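Local atomic coordinates of tungsten-containing formylmethanofuran dehydrogenase 2 subunit C (Methanothermobacter wolfeii, PDB entry 5T5I), a protein that forms the beta-helical subunit C of a tungsten-containing formylmethanofuran dehydrogenase complex, which probably reduces carbon dioxide onto methanofuran in methanogenesis. Residues Q38-G42 with N43-K47; G130-G133 with D134-S138; E164-G168 with G169-I173; I190-E193 with G194-A198. One frame throughout, in Å; residues are numbered along the deposited sequence.

Interaction 1. Residues Q38-G42 with N43-K47; sequences QIMHG and NEVVK
Q38-H41 and E44-K47 run antiparallel, their axes approaching to 4.6 Å at 133°, and are joined by a type II' turn from H41 to E44 with G42 and N43 at its corners. The hydrogen-bonded pair I39 and V46 is tied twice: I39 N to V46 O and V46 N to I39 O, both 2.9 Å. Nearer the turn H41 N reaches E44 O at 2.9 Å, whereas the return bond from E44 N to H41 O is longer, 3.2 Å. On one face V46 CG2 presses on I39 CG1 at 3.6 Å and also meets H41 CB. V46 turns CG1 anti to its carbonyl carbon (chi1 -62°), which puts CG2 between the backbone N and the carbonyl carbon and over the partner strand. On the other face V45 splits its branches: CG1 lies against the amide carbon CD of Q38 at 3.6 Å, CG2 against the sulfur SD of M40 at 3.8 Å. M40 bends at both chi2 and chi3 and carries CE back to E44 O, 3.7 Å away. Beyond the pair, H41 meets F51 edge-to-face, and N43 ND2 is hydrogen-bonded to the backbone of another protein chain. A two-residue turn with glycine first, phi 67°, is the classic tight beta hairpin; here its turn meets a partner subunit.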
loop_
_atom_site.group_PDB
_atom_site.type_symbol
_atom_site.label_atom_id
_atom_site.label_comp_id
_atom_site.label_asym_id
_atom_site.label_seq_id
_atom_site.Cartn_x
_atom_site.Cartn_y
_atom_site.Cartn_z
ATOM N N GLN C 38 -26.380 8.396 59.865
ATOM C CA GLN C 38 -26.170 7.070 59.305
ATOM C C GLN C 38 -25.527 7.113 57.932
ATOM O O GLN C 38 -25.868 7.958 57.100
ATOM C CB GLN C 38 -27.489 6.290 59.227
ATOM C CG GLN C 38 -28.043 5.943 60.612
ATOM C CD GLN C 38 -29.297 5.099 60.539
ATOM O OE1 GLN C 38 -30.113 5.227 59.618
ATOM N NE2 GLN C 38 -29.493 4.230 61.522
ATOM N N ILE C 39 -24.603 6.182 57.699
ATOM C CA ILE C 39 -23.965 5.940 56.402
ATOM C C ILE C 39 -23.912 4.413 56.183
ATOM O O ILE C 39 -24.079 3.652 57.139
ATOM C CB ILE C 39 -22.561 6.605 56.277
ATOM C CG1 ILE C 39 -21.532 5.987 57.253
ATOM C CG2 ILE C 39 -22.667 8.129 56.461
ATOM C CD1 ILE C 39 -20.111 6.447 57.035
ATOM N N MET C 40 -23.672 3.965 54.941
ATOM C CA MET C 40 -23.555 2.526 54.659
ATOM C C MET C 40 -22.089 2.130 54.592
ATOM O O MET C 40 -21.277 2.879 54.054
ATOM C CB MET C 40 -24.187 2.138 53.299
ATOM C CG MET C 40 -25.662 2.404 53.172
ATOM S SD MET C 40 -26.696 1.508 54.344
ATOM C CE MET C 40 -26.290 -0.265 53.931
ATOM N N HIS C 41 -21.764 0.951 55.137
ATOM C CA HIS C 41 -20.459 0.302 55.033
ATOM C C HIS C 41 -20.802 -1.091 54.474
ATOM O O HIS C 41 -21.049 -2.038 55.232
ATOM C CB HIS C 41 -19.744 0.208 56.391
ATOM C CG HIS C 41 -18.417 -0.480 56.318
ATOM N ND1 HIS C 41 -17.901 -1.169 57.400
ATOM C CD2 HIS C 41 -17.546 -0.577 55.286
ATOM C CE1 HIS C 41 -16.743 -1.668 56.998
ATOM N NE2 HIS C 41 -16.488 -1.338 55.726
ATOM N N GLY C 42 -20.924 -1.167 53.156
ATOM C CA GLY C 42 -21.335 -2.398 52.492
ATOM C C GLY C 42 -22.774 -2.735 52.842
ATOM O O GLY C 42 -23.648 -1.871 52.751
ATOM N N ASN C 43 -23.017 -3.947 53.356
ATOM C CA ASN C 43 -24.371 -4.384 53.734
ATOM C C ASN C 43 -24.753 -4.080 55.212
ATOM O O ASN C 43 -25.714 -4.665 55.726
ATOM C CB ASN C 43 -24.567 -5.872 53.394
ATOM C CG ASN C 43 -23.680 -6.836 54.129
ATOM O OD1 ASN C 43 -23.007 -6.486 55.100
ATOM N ND2 ASN C 43 -23.584 -8.050 53.617
ATOM N N GLU C 44 -24.010 -3.189 55.889
ATOM C CA GLU C 44 -24.293 -2.764 57.265
ATOM C C GLU C 44 -24.469 -1.252 57.319
ATOM O O GLU C 44 -23.770 -0.528 56.608
ATOM C CB GLU C 44 -23.134 -3.116 58.208
ATOM C CG GLU C 44 -23.021 -4.594 58.537
ATOM C CD GLU C 44 -21.940 -4.921 59.553
ATOM O OE1 GLU C 44 -21.286 -3.983 60.067
ATOM O OE2 GLU C 44 -21.742 -6.128 59.830
ATOM N N VAL C 45 -25.373 -0.788 58.197
ATOM C CA VAL C 45 -25.616 0.625 58.463
ATOM C C VAL C 45 -24.683 0.971 59.644
ATOM O O VAL C 45 -24.693 0.263 60.651
ATOM C CB VAL C 45 -27.106 0.896 58.831
ATOM C CG1 VAL C 45 -27.336 2.369 59.165
ATOM C CG2 VAL C 45 -28.047 0.466 57.710
ATOM N N VAL C 46 -23.876 2.035 59.514
ATOM C CA VAL C 46 -22.955 2.478 60.576
ATOM C C VAL C 46 -23.162 3.965 60.818
ATOM O O VAL C 46 -23.908 4.605 60.093
ATOM C CB VAL C 46 -21.462 2.143 60.260
ATOM C CG1 VAL C 46 -21.251 0.639 60.148
ATOM C CG2 VAL C 46 -20.964 2.864 59.004
ATOM N N LYS C 47 -22.498 4.507 61.837
ATOM C CA LYS C 47 -22.572 5.929 62.190
ATOM C C LYS C 47 -21.426 6.685 61.539
ATOM O O LYS C 47 -20.322 6.147 61.431
ATOM C CB LYS C 47 -22.500 6.100 63.717
ATOM C CG LYS C 47 -23.745 5.596 64.432
ATOM C CD LYS C 47 -23.642 5.737 65.946
ATOM C CE LYS C 47 -22.628 4.804 66.572
ATOM N NZ LYS C 47 -23.058 4.335 67.919
#

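Interaction 2. Residues G130-G133 with D134-S138; sequences GDAG and DYVGS
The carboxylate of D134, the residue directly after G133, is gripped from two chains: OD1 accepts the backbone N of N160, and OD2 is hydrogen-bonded to S94 OG of the neighbouring FwdD subunit, while the backbone N of D134 is engaged by S115 OG. The contact proper is apolar and lies to either side of this residue. CG2 of V136 sits 3.7 Å from CB of A132 and 3.9 Å from G133 O, so a single methyl touches both the alanine side chain and the backbone after it. V136 sets CG1 anti to its backbone N (chi1 175°), which leaves CG2 as the branch facing back along the chain. A132 also rests on V154 and V136 on I152, both from strand 151-154 of the following turn of the coil. Just before V136, Y135 takes a left-handed helical conformation (phi 59°, psi 42°), and its side chain points away from 130-133, its ring meeting that of W116 with nearly parallel planes. The chain then folds through a type II turn from Y135 to S138, with V136 and G137 at the corners, closed by a weak bond from S138 N to Y135 O at 3.4 Å. The chemistry thus divides by direction: methyl groups of A132 and V136 face the interior of the beta-helix, while D134 turns its carboxylate to N160 of the following coil and to FwdD, and Y135 its hydroxyl to R141 further along its own loop; the hydrogen bonds to its two oxygens would probably help to keep the buried carboxylate ionised.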
loop_
_atom_site.group_PDB
_atom_site.type_symbol
_atom_site.label_atom_id
_atom_site.label_comp_id
_atom_site.label_asym_id
_atom_site.label_seq_id
_atom_site.Cartn_x
_atom_site.Cartn_y
_atom_site.Cartn_z
ATOM N N GLY C 130 -8.086 17.572 40.438
ATOM C CA GLY C 130 -7.379 16.438 39.851
ATOM C C GLY C 130 -8.088 15.921 38.612
ATOM O O GLY C 130 -8.692 16.698 37.855
ATOM N N ASP C 131 -8.032 14.600 38.405
ATOM C CA ASP C 131 -8.676 13.921 37.279
ATOM C C ASP C 131 -10.082 13.417 37.670
ATOM O O ASP C 131 -10.367 13.252 38.855
ATOM C CB ASP C 131 -7.844 12.692 36.837
ATOM C CG ASP C 131 -6.427 12.990 36.408
ATOM O OD1 ASP C 131 -6.200 14.062 35.792
ATOM O OD2 ASP C 131 -5.554 12.130 36.629
ATOM N N ALA C 132 -10.933 13.123 36.677
ATOM C CA ALA C 132 -12.266 12.541 36.904
ATOM C C ALA C 132 -12.364 11.239 36.097
ATOM O O ALA C 132 -11.547 11.004 35.209
ATOM C CB ALA C 132 -13.375 13.512 36.501
ATOM N N GLY C 133 -13.319 10.392 36.441
ATOM C CA GLY C 133 -13.526 9.116 35.754
ATOM C C GLY C 133 -14.419 9.224 34.533
ATOM O O GLY C 133 -14.419 10.239 33.825
ATOM N N ASP C 134 -15.184 8.159 34.274
ATOM C CA ASP C 134 -16.136 8.124 33.169
ATOM C C ASP C 134 -17.426 8.805 33.627
ATOM O O ASP C 134 -17.635 8.988 34.832
ATOM C CB ASP C 134 -16.451 6.662 32.778
ATOM C CG ASP C 134 -15.228 5.837 32.398
ATOM O OD1 ASP C 134 -14.654 6.090 31.318
ATOM O OD2 ASP C 134 -14.846 4.933 33.184
ATOM N N TYR C 135 -18.298 9.167 32.665
ATOM C CA TYR C 135 -19.642 9.672 32.938
ATOM C C TYR C 135 -19.716 10.953 33.799
ATOM O O TYR C 135 -20.609 11.079 34.644
ATOM C CB TYR C 135 -20.509 8.550 33.581
ATOM C CG TYR C 135 -20.694 7.318 32.713
ATOM C CD1 TYR C 135 -21.467 7.363 31.560
ATOM C CD2 TYR C 135 -20.149 6.095 33.080
ATOM C CE1 TYR C 135 -21.637 6.235 30.757
ATOM C CE2 TYR C 135 -20.321 4.960 32.292
ATOM C CZ TYR C 135 -21.069 5.032 31.134
ATOM O OH TYR C 135 -21.241 3.907 30.361
ATOM N N VAL C 136 -18.826 11.926 33.549
ATOM C CA VAL C 136 -18.913 13.210 34.229
ATOM C C VAL C 136 -20.198 13.859 33.687
ATOM O O VAL C 136 -20.362 13.935 32.468
ATOM C CB VAL C 136 -17.706 14.143 33.944
ATOM C CG1 VAL C 136 -17.921 15.514 34.577
ATOM C CG2 VAL C 136 -16.388 13.537 34.431
ATOM N N GLY C 137 -21.084 14.289 34.579
ATOM C CA GLY C 137 -22.334 14.941 34.199
ATOM C C GLY C 137 -23.235 14.134 33.283
ATOM O O GLY C 137 -23.864 14.696 32.390
ATOM N N SER C 138 -23.317 12.821 33.499
ATOM C CA SER C 138 -24.112 11.900 32.672
ATOM C C SER C 138 -25.554 11.711 33.184
ATOM O O SER C 138 -25.956 12.286 34.193
ATOM C CB SER C 138 -23.430 10.530 32.649
ATOM O OG SER C 138 -23.655 9.878 33.886
#

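Interaction 3. Residues E164-G168 with G169-I173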
loop_
_atom_site.group_PDB
_atom_site.type_symbol
_atom_site.label_atom_id
_atom_site.label_comp_id
_atom_site.label_asym_id
_atom_site.label_seq_id
_atom_site.Cartn_x
_atom_site.Cartn_y
_atom_site.Cartn_z
ATOM N N GLU C 164 -22.931 12.472 28.825
ATOM C CA GLU C 164 -23.807 11.481 28.189
ATOM C C GLU C 164 -25.289 11.865 28.392
ATOM O O GLU C 164 -25.709 12.085 29.523
ATOM C CB GLU C 164 -23.482 10.086 28.758
ATOM C CG GLU C 164 -24.365 8.938 28.269
ATOM C CD GLU C 164 -25.310 8.339 29.293
ATOM O OE1 GLU C 164 -25.514 8.962 30.356
ATOM O OE2 GLU C 164 -25.946 7.309 28.980
ATOM N N TYR C 165 -26.047 12.028 27.284
ATOM C CA TYR C 165 -27.463 12.465 27.294
ATOM C C TYR C 165 -27.662 13.861 27.975
ATOM O O TYR C 165 -28.726 14.141 28.527
ATOM C CB TYR C 165 -28.406 11.398 27.916
ATOM C CG TYR C 165 -28.806 10.277 26.981
ATOM C CD1 TYR C 165 -29.818 10.451 26.046
ATOM C CD2 TYR C 165 -28.209 9.029 27.065
ATOM C CE1 TYR C 165 -30.208 9.414 25.196
ATOM C CE2 TYR C 165 -28.589 7.983 26.229
ATOM C CZ TYR C 165 -29.581 8.183 25.285
ATOM O OH TYR C 165 -29.934 7.143 24.466
ATOM N N MET C 166 -26.665 14.753 27.880
ATOM C CA MET C 166 -26.733 16.087 28.493
ATOM C C MET C 166 -27.923 16.870 27.945
ATOM O O MET C 166 -28.176 16.826 26.747
ATOM C CB MET C 166 -25.424 16.859 28.228
ATOM C CG MET C 166 -25.139 17.949 29.200
ATOM S SD MET C 166 -23.607 18.772 28.702
ATOM C CE MET C 166 -23.514 20.045 29.885
ATOM N N ASN C 167 -28.648 17.558 28.824
ATOM C CA ASN C 167 -29.833 18.351 28.490
ATOM C C ASN C 167 -29.793 19.789 29.081
ATOM O O ASN C 167 -30.835 20.340 29.434
ATOM C CB ASN C 167 -31.058 17.610 29.029
ATOM C CG ASN C 167 -32.340 17.952 28.342
ATOM O OD1 ASN C 167 -32.368 18.527 27.241
ATOM N ND2 ASN C 167 -33.435 17.601 28.996
ATOM N N GLY C 168 -28.605 20.360 29.194
ATOM C CA GLY C 168 -28.386 21.684 29.780
ATOM C C GLY C 168 -27.160 21.706 30.674
ATOM O O GLY C 168 -26.594 20.659 30.989
ATOM N N GLY C 169 -26.774 22.893 31.100
ATOM C CA GLY C 169 -25.610 23.079 31.949
ATOM C C GLY C 169 -24.325 23.180 31.155
ATOM O O GLY C 169 -24.338 23.337 29.926
ATOM N N LYS C 170 -23.205 23.062 31.852
ATOM C CA LYS C 170 -21.890 23.248 31.241
ATOM C C LYS C 170 -20.831 22.343 31.860
ATOM O O LYS C 170 -20.755 22.235 33.083
ATOM C CB LYS C 170 -21.482 24.713 31.423
ATOM C CG LYS C 170 -20.184 25.105 30.752
ATOM C CD LYS C 170 -20.063 26.614 30.575
ATOM C CE LYS C 170 -19.981 27.390 31.873
ATOM N NZ LYS C 170 -19.957 28.860 31.649
ATOM N N ILE C 171 -19.988 21.735 31.015
ATOM C CA ILE C 171 -18.876 20.892 31.465
ATOM C C ILE C 171 -17.590 21.428 30.833
ATOM O O ILE C 171 -17.512 21.556 29.607
ATOM C CB ILE C 171 -19.080 19.399 31.128
ATOM C CG1 ILE C 171 -20.334 18.833 31.830
ATOM C CG2 ILE C 171 -17.817 18.575 31.513
ATOM C CD1 ILE C 171 -20.789 17.448 31.320
ATOM N N ILE C 172 -16.573 21.693 31.658
ATOM C CA ILE C 172 -15.267 22.149 31.185
ATOM C C ILE C 172 -14.206 21.135 31.637
ATOM O O ILE C 172 -14.079 20.889 32.837
ATOM C CB ILE C 172 -14.936 23.582 31.683
ATOM C CG1 ILE C 172 -15.970 24.605 31.151
ATOM C CG2 ILE C 172 -13.508 23.986 31.267
ATOM C CD1 ILE C 172 -15.916 25.965 31.810
ATOM N N ILE C 173 -13.466 20.540 30.692
ATOM C CA ILE C 173 -12.340 19.641 30.995
ATOM C C ILE C 173 -11.095 20.411 30.574
ATOM O O ILE C 173 -10.930 20.696 29.383
ATOM C CB ILE C 173 -12.421 18.267 30.257
ATOM C CG1 ILE C 173 -13.803 17.608 30.392
ATOM C CG2 ILE C 173 -11.303 17.309 30.734
ATOM C CD1 ILE C 173 -14.309 17.337 31.802
#
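M166 turns CG away from its backbone N (chi1 -157°) and keeps the rest of its chain extended, with chi2 -178° and chi3 177°, reaching straight across the bend to the residues that follow. Its terminal methyl lies over the face of the peptide linking G169 and K170: CE is 3.4 Å from G169 O, 3.5 Å from G169 C and 3.6 Å from K170 N. The same methyl meets I171, at 3.9 Å from CG1 and 4.0 Å from CD1, while the sulfur SD passes 4.1 Å from I171 CD1. The two side chains run alongside one another in opposite senses, so the thioether end lies beside the outer part of the isoleucine chain. Behind this contact the chain swings through a corner at G168 and G169, both with positive phi, before entering strand 170-173. Such glycine-bearing corners, repeated coil after coil, belong to the beta-helix seen also in the GXGXG domain of glutamate synthase; here the corner delivers I171 to the interior and K170 to the outer side, where its NZ forms a salt bridge with E236. M166 continues inward onto I190 of the next coil. At the start of the loop Y165 stacks its ring on H184, and E164 OE1 is hydrogen-bonded to OG of S139, a residue of the calcium site, which probably places the glutamate in the second shell of that ion, while OE2 forms a salt bridge with a basic side chain of another protein chain.

Interaction 4. Residues I190-E193 with G194-A198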
loop_
_atom_site.group_PDB
_atom_site.type_symbol
_atom_site.label_atom_id
_atom_site.label_comp_id
_atom_site.label_asym_id
_atom_site.label_seq_id
_atom_site.Cartn_x
_atom_site.Cartn_y
_atom_site.Cartn_z
ATOM N N ILE C 190 -20.142 21.685 26.211
ATOM C CA ILE C 190 -18.973 20.936 26.670
ATOM C C ILE C 190 -17.750 21.614 26.050
ATOM O O ILE C 190 -17.675 21.738 24.823
ATOM C CB ILE C 190 -19.016 19.438 26.302
ATOM C CG1 ILE C 190 -20.204 18.740 27.000
ATOM C CG2 ILE C 190 -17.690 18.730 26.691
ATOM C CD1 ILE C 190 -20.549 17.367 26.411
ATOM N N ILE C 191 -16.788 22.032 26.887
ATOM C CA ILE C 191 -15.522 22.602 26.409
ATOM C C ILE C 191 -14.390 21.652 26.848
ATOM O O ILE C 191 -14.213 21.425 28.035
ATOM C CB ILE C 191 -15.256 24.047 26.910
ATOM C CG1 ILE C 191 -16.363 25.019 26.430
ATOM C CG2 ILE C 191 -13.856 24.515 26.425
ATOM C CD1 ILE C 191 -16.309 26.417 27.058
ATOM N N ILE C 192 -13.614 21.140 25.896
ATOM C CA ILE C 192 -12.440 20.293 26.166
ATOM C C ILE C 192 -11.206 21.118 25.752
ATOM O O ILE C 192 -11.010 21.403 24.568
ATOM C CB ILE C 192 -12.556 18.923 25.437
ATOM C CG1 ILE C 192 -13.801 18.130 25.956
ATOM C CG2 ILE C 192 -11.272 18.082 25.626
ATOM C CD1 ILE C 192 -14.393 17.203 24.961
ATOM N N GLU C 193 -10.402 21.550 26.727
ATOM C CA GLU C 193 -9.242 22.391 26.436
ATOM C C GLU C 193 -8.065 21.584 25.879
ATOM O O GLU C 193 -7.224 22.139 25.184
ATOM C CB GLU C 193 -8.847 23.243 27.646
ATOM C CG GLU C 193 -9.993 24.124 28.129
ATOM C CD GLU C 193 -9.670 25.109 29.238
ATOM O OE1 GLU C 193 -8.562 25.029 29.815
ATOM O OE2 GLU C 193 -10.554 25.931 29.568
ATOM N N GLY C 194 -8.041 20.289 26.170
ATOM C CA GLY C 194 -7.038 19.366 25.677
ATOM C C GLY C 194 -7.518 18.566 24.483
ATOM O O GLY C 194 -8.304 19.052 23.667
ATOM N N ASN C 195 -7.043 17.327 24.385
ATOM C CA ASN C 195 -7.305 16.428 23.268
ATOM C C ASN C 195 -8.478 15.466 23.479
ATOM O O ASN C 195 -8.923 15.237 24.607
ATOM C CB ASN C 195 -6.025 15.609 22.992
ATOM C CG ASN C 195 -4.807 16.468 22.716
ATOM O OD1 ASN C 195 -4.899 17.551 22.122
ATOM N ND2 ASN C 195 -3.632 16.025 23.144
ATOM N N VAL C 196 -8.946 14.876 22.356
ATOM C CA VAL C 196 -9.996 13.847 22.304
ATOM C C VAL C 196 -9.437 12.690 21.465
ATOM O O VAL C 196 -8.899 12.933 20.386
ATOM C CB VAL C 196 -11.321 14.355 21.666
ATOM C CG1 VAL C 196 -12.389 13.252 21.641
ATOM C CG2 VAL C 196 -11.842 15.602 22.371
ATOM N N VAL C 197 -9.620 11.441 21.908
ATOM C CA VAL C 197 -9.165 10.283 21.122
ATOM C C VAL C 197 -10.143 10.053 19.950
ATOM O O VAL C 197 -9.711 9.985 18.801
ATOM C CB VAL C 197 -8.990 9.010 21.989
ATOM C CG1 VAL C 197 -8.672 7.784 21.134
ATOM C CG2 VAL C 197 -7.915 9.229 23.050
ATOM N N ALA C 198 -11.442 9.934 20.234
ATOM C CA ALA C 198 -12.415 9.658 19.176
ATOM C C ALA C 198 -13.865 9.906 19.574
ATOM O O ALA C 198 -14.201 9.994 20.754
ATOM C CB ALA C 198 -12.284 8.207 18.724
#
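I192 and V196 meet at about a right angle, CD1 of the isoleucine lying 4.0 Å and its CG2 4.1 Å from CG2 of the valine. The isoleucine CG2 also rests on the connecting backbone, 3.7 Å from G194 O and 3.8 Å from N195 O. With CG1 anti to the carbonyl carbon (chi1 -62°), CD1 is carried across to V196, and CG2, anti to the backbone N, falls on that backbone. In turn V196 has CG1 anti to its own N, with CG2 as the methyl that receives CD1. Both residues share V177 as a further apolar neighbour, and I192 also packs on P181. The bend between them is fixed through N195: its backbone N donates to D176 OD1 of the preceding coil, and its own OD1 accepts the backbone N of M214 in the following one, so that N195 links the preceding and the following coil of the beta-helix. Strand 187-192, which supplies I192, runs parallel between strands 170-173 and 208-211, while the short, weakly bonded strand 196-198 leaves the corner on another face, parallel to strand 177-179.

Overall arrangement
Interactions 2, 3 and 4 occupy successive parts of the beta-helix: the centres of interactions 2 and 3 are 11 Å apart, and those of interactions 3 and 4 are 13 Å apart. Interaction 2 touches interaction 3 where V136 O lies 3.7 Å from I171 CD1. Interactions 3 and 4 join as parallel strands, I171 O to I191 N at 2.9 Å and I173 O to E193 N at 2.8 Å, both probable hydrogen bonds. The calcium ion, bound by S139, Y140 and D143 just after segment 134-138, lies about 7 Å from the side chain of Y135 and about 11 Å from that of M166. Interaction 1 stands apart, its centre 25 Å from interaction 2 and 38 Å from interaction 4.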